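Local coordinates for protein myosin-2 (Saccharomyces cerevisiae, PDB 6IXO) that carries organelles and other cargo along polarized actin cables as a class V myosin, binding receptor proteins on them through its globular tail domain, at residues A[254-268]-A[280-294]. Numbering follows the deposited sequence. Where two conformers were deposited one is given.
Sequences WKRGLQLNYNVTRLE and TECLQHLIQTAKLLQ
Thr280 OG1 donates a hydrogen bond of 2.6 Å to Glu268 OE2, meeting the carboxylate on its anti lone pair, the side turned away from OE1. Glu268 reaches it by an extended chain, with CG anti to the backbone N (chi1 -176°), and its carboxylate also lies across the end of Ile287, whose CD1 is 3.5 Å from Glu268 OE2. With an alanine at Glu268, the Thr280 hydroxyl would probably lose its acceptor and the Ile287 methyl its cover. Thr280 O is gripped from opposite faces of its plane by Leu283 N and the side-chain Gln284 NE2, which ties the short turn of helix 279-282 to the start of helix 284-294. Leu283, at the N-cap position of that helix, sends CD1 to the backbone of Glu268 and CD2 to Leu267 CD2.

Helices 254-273 and 284-294 form an antiparallel helical hairpin within the DIL region of the cargo-binding tail, their local axes 7.9 Å apart at closest approach and 148° between directions. Val264 fills the middle with both branches: CG1 packs 3.6 Å from Ile287 CG1, while CG2 rests on Leu286 CB. One turn earlier, Leu260 lays CD2 over the backbone of Ala290 and against Thr289 CG2. The backbones come closest where Gly257 CA lies 4.8 Å from Ala290 CA; Gly257 CA is also 3.6 Å from Leu293 CB, with Leu293 CD1 against the same backbone. Beyond it, Trp254 CA makes a CH...O contact with Leu293 O, and the indole presents its edge to Gln294 O. Behind the hairpin, Leu286 and Thr289 rest on helix 223-247, and Leu267 touches Phe209 of helix 202-218.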
loop_
_atom_site.group_PDB
_atom_site.type_symbol
_atom_site.label_atom_id
_atom_site.label_comp_id
_atom_site.label_asym_id
_atom_site.label_seq_id
_atom_site.Cartn_x
_atom_site.Cartn_y
_atom_site.Cartn_z
ATOM N N TRP A 254 -33.118 8.159 9.303
ATOM C CA TRP A 254 -33.387 7.575 8.006
ATOM C C TRP A 254 -32.665 8.315 6.871
ATOM O O TRP A 254 -32.007 7.685 5.998
ATOM C CB TRP A 254 -34.905 7.552 7.752
ATOM C CG TRP A 254 -35.227 6.948 6.416
ATOM C CD1 TRP A 254 -35.503 5.621 6.155
ATOM C CD2 TRP A 254 -35.301 7.635 5.156
ATOM N NE1 TRP A 254 -35.725 5.450 4.799
ATOM C CE2 TRP A 254 -35.596 6.660 4.162
ATOM C CE3 TRP A 254 -35.130 8.967 4.764
ATOM C CZ2 TRP A 254 -35.755 6.991 2.796
ATOM C CZ3 TRP A 254 -35.277 9.290 3.400
ATOM C CH2 TRP A 254 -35.579 8.303 2.437
ATOM N N LYS A 255 -32.766 9.640 6.860
ATOM C CA LYS A 255 -32.074 10.410 5.816
ATOM C C LYS A 255 -30.575 10.192 5.810
ATOM O O LYS A 255 -29.984 10.039 4.757
ATOM C CB LYS A 255 -32.348 11.892 5.957
ATOM C CG LYS A 255 -33.786 12.270 5.565
ATOM C CD LYS A 255 -34.061 13.756 5.849
ATOM C CE LYS A 255 -35.391 14.183 5.384
ATOM N NZ LYS A 255 -35.514 15.677 5.424
ATOM N N ARG A 256 -29.959 10.219 6.988
ATOM C CA ARG A 256 -28.528 9.977 7.095
ATOM C C ARG A 256 -28.235 8.556 6.618
ATOM O O ARG A 256 -27.195 8.292 5.967
ATOM C CB ARG A 256 -28.051 10.211 8.559
ATOM C CG ARG A 256 -26.582 10.016 8.746
ATOM C CD ARG A 256 -25.779 10.989 7.854
ATOM N NE ARG A 256 -26.139 12.385 8.118
ATOM C CZ ARG A 256 -25.563 13.438 7.530
ATOM N NH1 ARG A 256 -24.589 13.274 6.614
ATOM N NH2 ARG A 256 -25.957 14.663 7.867
ATOM N N GLY A 257 -29.143 7.627 6.899
ATOM C CA GLY A 257 -28.929 6.253 6.430
ATOM C C GLY A 257 -28.932 6.150 4.904
ATOM O O GLY A 257 -28.092 5.462 4.286
ATOM N N LEU A 258 -29.862 6.847 4.273
ATOM C CA LEU A 258 -29.929 6.840 2.804
ATOM C C LEU A 258 -28.612 7.434 2.246
ATOM O O LEU A 258 -27.990 6.895 1.314
ATOM C CB LEU A 258 -31.136 7.663 2.331
ATOM C CG LEU A 258 -31.301 7.578 0.810
ATOM C CD1 LEU A 258 -31.657 6.148 0.424
ATOM C CD2 LEU A 258 -32.354 8.571 0.294
ATOM N N GLN A 259 -28.161 8.537 2.840
ATOM C CA GLN A 259 -26.923 9.170 2.362
ATOM C C GLN A 259 -25.713 8.315 2.588
ATOM O O GLN A 259 -24.826 8.242 1.710
ATOM C CB GLN A 259 -26.696 10.537 3.005
ATOM C CG GLN A 259 -27.735 11.506 2.483
ATOM C CD GLN A 259 -27.614 12.869 3.076
ATOM O OE1 GLN A 259 -26.966 13.733 2.496
ATOM N NE2 GLN A 259 -28.236 13.082 4.243
ATOM N N LEU A 260 -25.641 7.680 3.749
ATOM C CA LEU A 260 -24.564 6.732 4.010
ATOM C C LEU A 260 -24.584 5.588 2.976
ATOM O O LEU A 260 -23.519 5.150 2.476
ATOM C CB LEU A 260 -24.648 6.177 5.436
ATOM C CG LEU A 260 -23.595 5.146 5.879
ATOM C CD1 LEU A 260 -22.153 5.802 5.886
ATOM C CD2 LEU A 260 -23.903 4.604 7.309
ATOM N N ASN A 261 -25.776 5.080 2.680
ATOM C CA ASN A 261 -25.943 4.038 1.664
ATOM C C ASN A 261 -25.309 4.512 0.361
ATOM O O ASN A 261 -24.503 3.788 -0.231
ATOM C CB ASN A 261 -27.441 3.692 1.475
ATOM C CG ASN A 261 -27.701 2.843 0.223
ATOM O OD1 ASN A 261 -26.892 2.038 -0.160
ATOM N ND2 ASN A 261 -28.826 3.061 -0.420
ATOM N N TYR A 262 -25.633 5.731 -0.069
ATOM C CA TYR A 262 -25.132 6.205 -1.373
ATOM C C TYR A 262 -23.605 6.364 -1.317
ATOM O O TYR A 262 -22.903 6.017 -2.274
ATOM C CB TYR A 262 -25.772 7.536 -1.771
ATOM C CG TYR A 262 -27.241 7.452 -2.127
ATOM C CD1 TYR A 262 -27.865 6.226 -2.299
ATOM C CD2 TYR A 262 -28.007 8.614 -2.279
ATOM C CE1 TYR A 262 -29.241 6.162 -2.643
ATOM C CE2 TYR A 262 -29.357 8.565 -2.591
ATOM C CZ TYR A 262 -29.983 7.340 -2.781
ATOM O OH TYR A 262 -31.333 7.302 -3.140
ATOM N N ASN A 263 -23.089 6.887 -0.209
ATOM C CA ASN A 263 -21.617 7.005 -0.091
ATOM C C ASN A 263 -20.893 5.665 -0.166
ATOM O O ASN A 263 -19.928 5.457 -0.961
ATOM C CB ASN A 263 -21.281 7.708 1.226
ATOM C CG ASN A 263 -21.629 9.175 1.205
ATOM O OD1 ASN A 263 -21.930 9.733 0.136
ATOM N ND2 ASN A 263 -21.574 9.842 2.401
ATOM N N VAL A 264 -21.332 4.733 0.659
ATOM C CA VAL A 264 -20.726 3.411 0.737
ATOM C C VAL A 264 -20.904 2.571 -0.532
ATOM O O VAL A 264 -19.978 1.852 -0.979
ATOM C CB VAL A 264 -21.310 2.633 1.950
ATOM C CG1 VAL A 264 -20.667 1.282 2.102
ATOM C CG2 VAL A 264 -21.048 3.436 3.207
ATOM N N THR A 265 -22.095 2.628 -1.127
ATOM C CA THR A 265 -22.333 1.849 -2.329
ATOM C C THR A 265 -21.364 2.299 -3.413
ATOM O O THR A 265 -20.865 1.477 -4.197
ATOM C CB THR A 265 -23.800 2.014 -2.821
ATOM O OG1 THR A 265 -24.656 1.568 -1.766
ATOM C CG2 THR A 265 -24.072 1.182 -4.083
ATOM N N ARG A 266 -21.078 3.588 -3.496
ATOM C CA ARG A 266 -20.182 4.039 -4.569
ATOM C C ARG A 266 -18.801 3.394 -4.400
ATOM O O ARG A 266 -18.157 3.023 -5.367
ATOM C CB ARG A 266 -20.064 5.560 -4.586
ATOM C CG ARG A 266 -21.346 6.274 -5.098
ATOM C CD ARG A 266 -21.315 7.770 -4.762
ATOM N NE ARG A 266 -20.241 8.499 -5.451
ATOM C CZ ARG A 266 -19.984 9.790 -5.254
ATOM N NH1 ARG A 266 -20.726 10.497 -4.405
ATOM N NH2 ARG A 266 -18.999 10.381 -5.910
ATOM N N LEU A 267 -18.363 3.256 -3.167
ATOM C CA LEU A 267 -17.040 2.673 -2.910
ATOM C C LEU A 267 -17.098 1.185 -3.205
ATOM O O LEU A 267 -16.205 0.616 -3.832
ATOM C CB LEU A 267 -16.600 2.944 -1.464
ATOM C CG LEU A 267 -15.144 2.601 -1.127
ATOM C CD1 LEU A 267 -14.134 3.260 -2.113
ATOM C CD2 LEU A 267 -14.871 3.063 0.306
ATOM N N GLU A 268 -18.178 0.542 -2.809
ATOM C CA GLU A 268 -18.368 -0.873 -3.136
ATOM C C GLU A 268 -18.439 -1.153 -4.646
ATOM O O GLU A 268 -17.917 -2.174 -5.132
ATOM C CB GLU A 268 -19.633 -1.372 -2.412
ATOM C CG GLU A 268 -19.963 -2.836 -2.546
ATOM C CD GLU A 268 -21.342 -3.148 -1.894
ATOM O OE1 GLU A 268 -22.192 -2.235 -1.848
ATOM O OE2 GLU A 268 -21.563 -4.278 -1.414
ATOM N N THR A 280 -17.109 -5.853 -0.737
ATOM C CA THR A 280 -18.339 -5.889 0.050
ATOM C C THR A 280 -18.038 -6.386 1.469
ATOM O O THR A 280 -18.474 -5.786 2.453
ATOM C CB THR A 280 -19.376 -6.760 -0.639
ATOM O OG1 THR A 280 -19.734 -6.127 -1.869
ATOM C CG2 THR A 280 -20.615 -6.920 0.215
ATOM N N GLU A 281 -17.220 -7.433 1.581
ATOM C CA GLU A 281 -16.867 -7.974 2.899
ATOM C C GLU A 281 -16.072 -6.975 3.778
ATOM O O GLU A 281 -16.350 -6.834 4.978
ATOM C CB GLU A 281 -16.082 -9.278 2.740
ATOM C CG GLU A 281 -15.436 -9.749 4.026
ATOM C CD GLU A 281 -14.764 -11.100 3.879
ATOM O OE1 GLU A 281 -14.335 -11.434 2.749
ATOM O OE2 GLU A 281 -14.674 -11.827 4.894
ATOM N N CYS A 282 -15.121 -6.260 3.180
ATOM C CA CYS A 282 -14.384 -5.227 3.900
ATOM C C CYS A 282 -15.265 -4.077 4.438
ATOM O O CYS A 282 -14.828 -3.366 5.342
ATOM C CB CYS A 282 -13.322 -4.601 3.015
ATOM S SG CYS A 282 -12.106 -5.799 2.393
ATOM N N LEU A 283 -16.449 -3.851 3.863
ATOM C CA LEU A 283 -17.208 -2.635 4.234
ATOM C C LEU A 283 -18.465 -2.995 4.991
ATOM O O LEU A 283 -19.400 -2.180 5.120
ATOM C CB LEU A 283 -17.574 -1.804 2.984
ATOM C CG LEU A 283 -16.396 -1.281 2.145
ATOM C CD1 LEU A 283 -16.860 -0.851 0.745
ATOM C CD2 LEU A 283 -15.744 -0.135 2.891
ATOM N N GLN A 284 -18.499 -4.217 5.479
ATOM C CA GLN A 284 -19.760 -4.730 5.992
ATOM C C GLN A 284 -20.303 -3.932 7.175
ATOM O O GLN A 284 -21.507 -3.880 7.370
ATOM C CB GLN A 284 -19.620 -6.202 6.394
ATOM C CG GLN A 284 -19.998 -7.219 5.304
ATOM C CD GLN A 284 -21.248 -6.851 4.495
ATOM O OE1 GLN A 284 -22.379 -6.951 4.981
ATOM N NE2 GLN A 284 -21.040 -6.435 3.252
ATOM N N HIS A 285 -19.450 -3.335 7.998
ATOM C CA HIS A 285 -20.022 -2.637 9.146
ATOM C C HIS A 285 -20.720 -1.395 8.711
ATOM O O HIS A 285 -21.748 -1.039 9.295
ATOM C CB HIS A 285 -18.951 -2.290 10.195
ATOM C CG HIS A 285 -18.252 -3.497 10.736
ATOM N ND1 HIS A 285 -17.023 -3.929 10.262
ATOM C CD2 HIS A 285 -18.628 -4.396 11.678
ATOM C CE1 HIS A 285 -16.660 -5.023 10.906
ATOM N NE2 HIS A 285 -17.612 -5.329 11.776
ATOM N N LEU A 286 -20.135 -0.691 7.749
ATOM C CA LEU A 286 -20.803 0.498 7.168
ATOM C C LEU A 286 -22.056 0.101 6.389
ATOM O O LEU A 286 -23.142 0.724 6.505
ATOM C CB LEU A 286 -19.851 1.250 6.229
ATOM C CG LEU A 286 -18.694 1.912 6.958
ATOM C CD1 LEU A 286 -17.772 2.534 5.925
ATOM C CD2 LEU A 286 -19.302 3.012 7.895
ATOM N N ILE A 287 -21.933 -0.950 5.590
ATOM C CA ILE A 287 -23.112 -1.365 4.796
ATOM C C ILE A 287 -24.274 -1.745 5.759
ATOM O O ILE A 287 -25.451 -1.345 5.588
ATOM C CB ILE A 287 -22.750 -2.545 3.861
ATOM C CG1 ILE A 287 -21.817 -2.045 2.743
ATOM C CG2 ILE A 287 -24.037 -3.295 3.320
ATOM C CD1 ILE A 287 -21.139 -3.201 1.911
ATOM N N GLN A 288 -23.950 -2.528 6.776
ATOM C CA GLN A 288 -25.011 -3.010 7.669
ATOM C C GLN A 288 -25.565 -1.858 8.523
ATOM O O GLN A 288 -26.725 -1.860 8.899
ATOM C CB GLN A 288 -24.478 -4.143 8.541
ATOM C CG GLN A 288 -24.359 -5.477 7.773
ATOM C CD GLN A 288 -23.604 -6.542 8.563
ATOM O OE1 GLN A 288 -23.671 -6.573 9.792
ATOM N NE2 GLN A 288 -22.863 -7.416 7.850
ATOM N N THR A 289 -24.724 -0.884 8.850
ATOM C CA THR A 289 -25.235 0.291 9.572
ATOM C C THR A 289 -26.239 1.072 8.730
ATOM O O THR A 289 -27.338 1.459 9.215
ATOM C CB THR A 289 -24.081 1.191 10.000
ATOM O OG1 THR A 289 -23.308 0.455 10.941
ATOM C CG2 THR A 289 -24.574 2.515 10.673
ATOM N N ALA A 290 -25.877 1.309 7.471
ATOM C CA ALA A 290 -26.799 1.960 6.529
ATOM C C ALA A 290 -28.113 1.219 6.463
ATOM O O ALA A 290 -29.206 1.838 6.444
ATOM C CB ALA A 290 -26.148 2.054 5.131
ATOM N N LYS A 291 -28.059 -0.115 6.424
ATOM C CA LYS A 291 -29.332 -0.888 6.375
ATOM C C LYS A 291 -30.131 -0.664 7.655
ATOM O O LYS A 291 -31.338 -0.430 7.636
ATOM C CB LYS A 291 -29.077 -2.378 6.190
ATOM C CG LYS A 291 -28.676 -2.742 4.746
ATOM C CD LYS A 291 -28.145 -4.173 4.608
ATOM C CE LYS A 291 -27.978 -4.603 3.141
ATOM N NZ LYS A 291 -27.261 -3.601 2.293
ATOM N N LEU A 292 -29.434 -0.717 8.782
ATOM C CA LEU A 292 -30.091 -0.595 10.074
ATOM C C LEU A 292 -30.839 0.737 10.125
ATOM O O LEU A 292 -31.954 0.842 10.668
ATOM C CB LEU A 292 -29.059 -0.699 11.216
ATOM C CG LEU A 292 -29.588 -0.547 12.662
ATOM C CD1 LEU A 292 -28.663 -1.231 13.648
ATOM C CD2 LEU A 292 -29.693 0.929 13.066
ATOM N N LEU A 293 -30.214 1.763 9.567
ATOM C CA LEU A 293 -30.762 3.104 9.627
ATOM C C LEU A 293 -31.977 3.253 8.704
ATOM O O LEU A 293 -32.727 4.216 8.829
ATOM C CB LEU A 293 -29.696 4.117 9.268
ATOM C CG LEU A 293 -28.542 4.256 10.275
ATOM C CD1 LEU A 293 -27.596 5.396 9.820
ATOM C CD2 LEU A 293 -29.101 4.577 11.676
ATOM N N GLN A 294 -32.183 2.282 7.825
ATOM C CA GLN A 294 -33.250 2.401 6.835
ATOM C C GLN A 294 -34.412 1.462 7.022
ATOM O O GLN A 294 -35.561 1.799 6.646
ATOM C CB GLN A 294 -32.665 2.182 5.427
ATOM C CG GLN A 294 -31.760 3.327 4.976
ATOM C CD GLN A 294 -31.166 3.081 3.619
ATOM O OE1 GLN A 294 -30.082 2.516 3.497
ATOM N NE2 GLN A 294 -31.886 3.482 2.581
#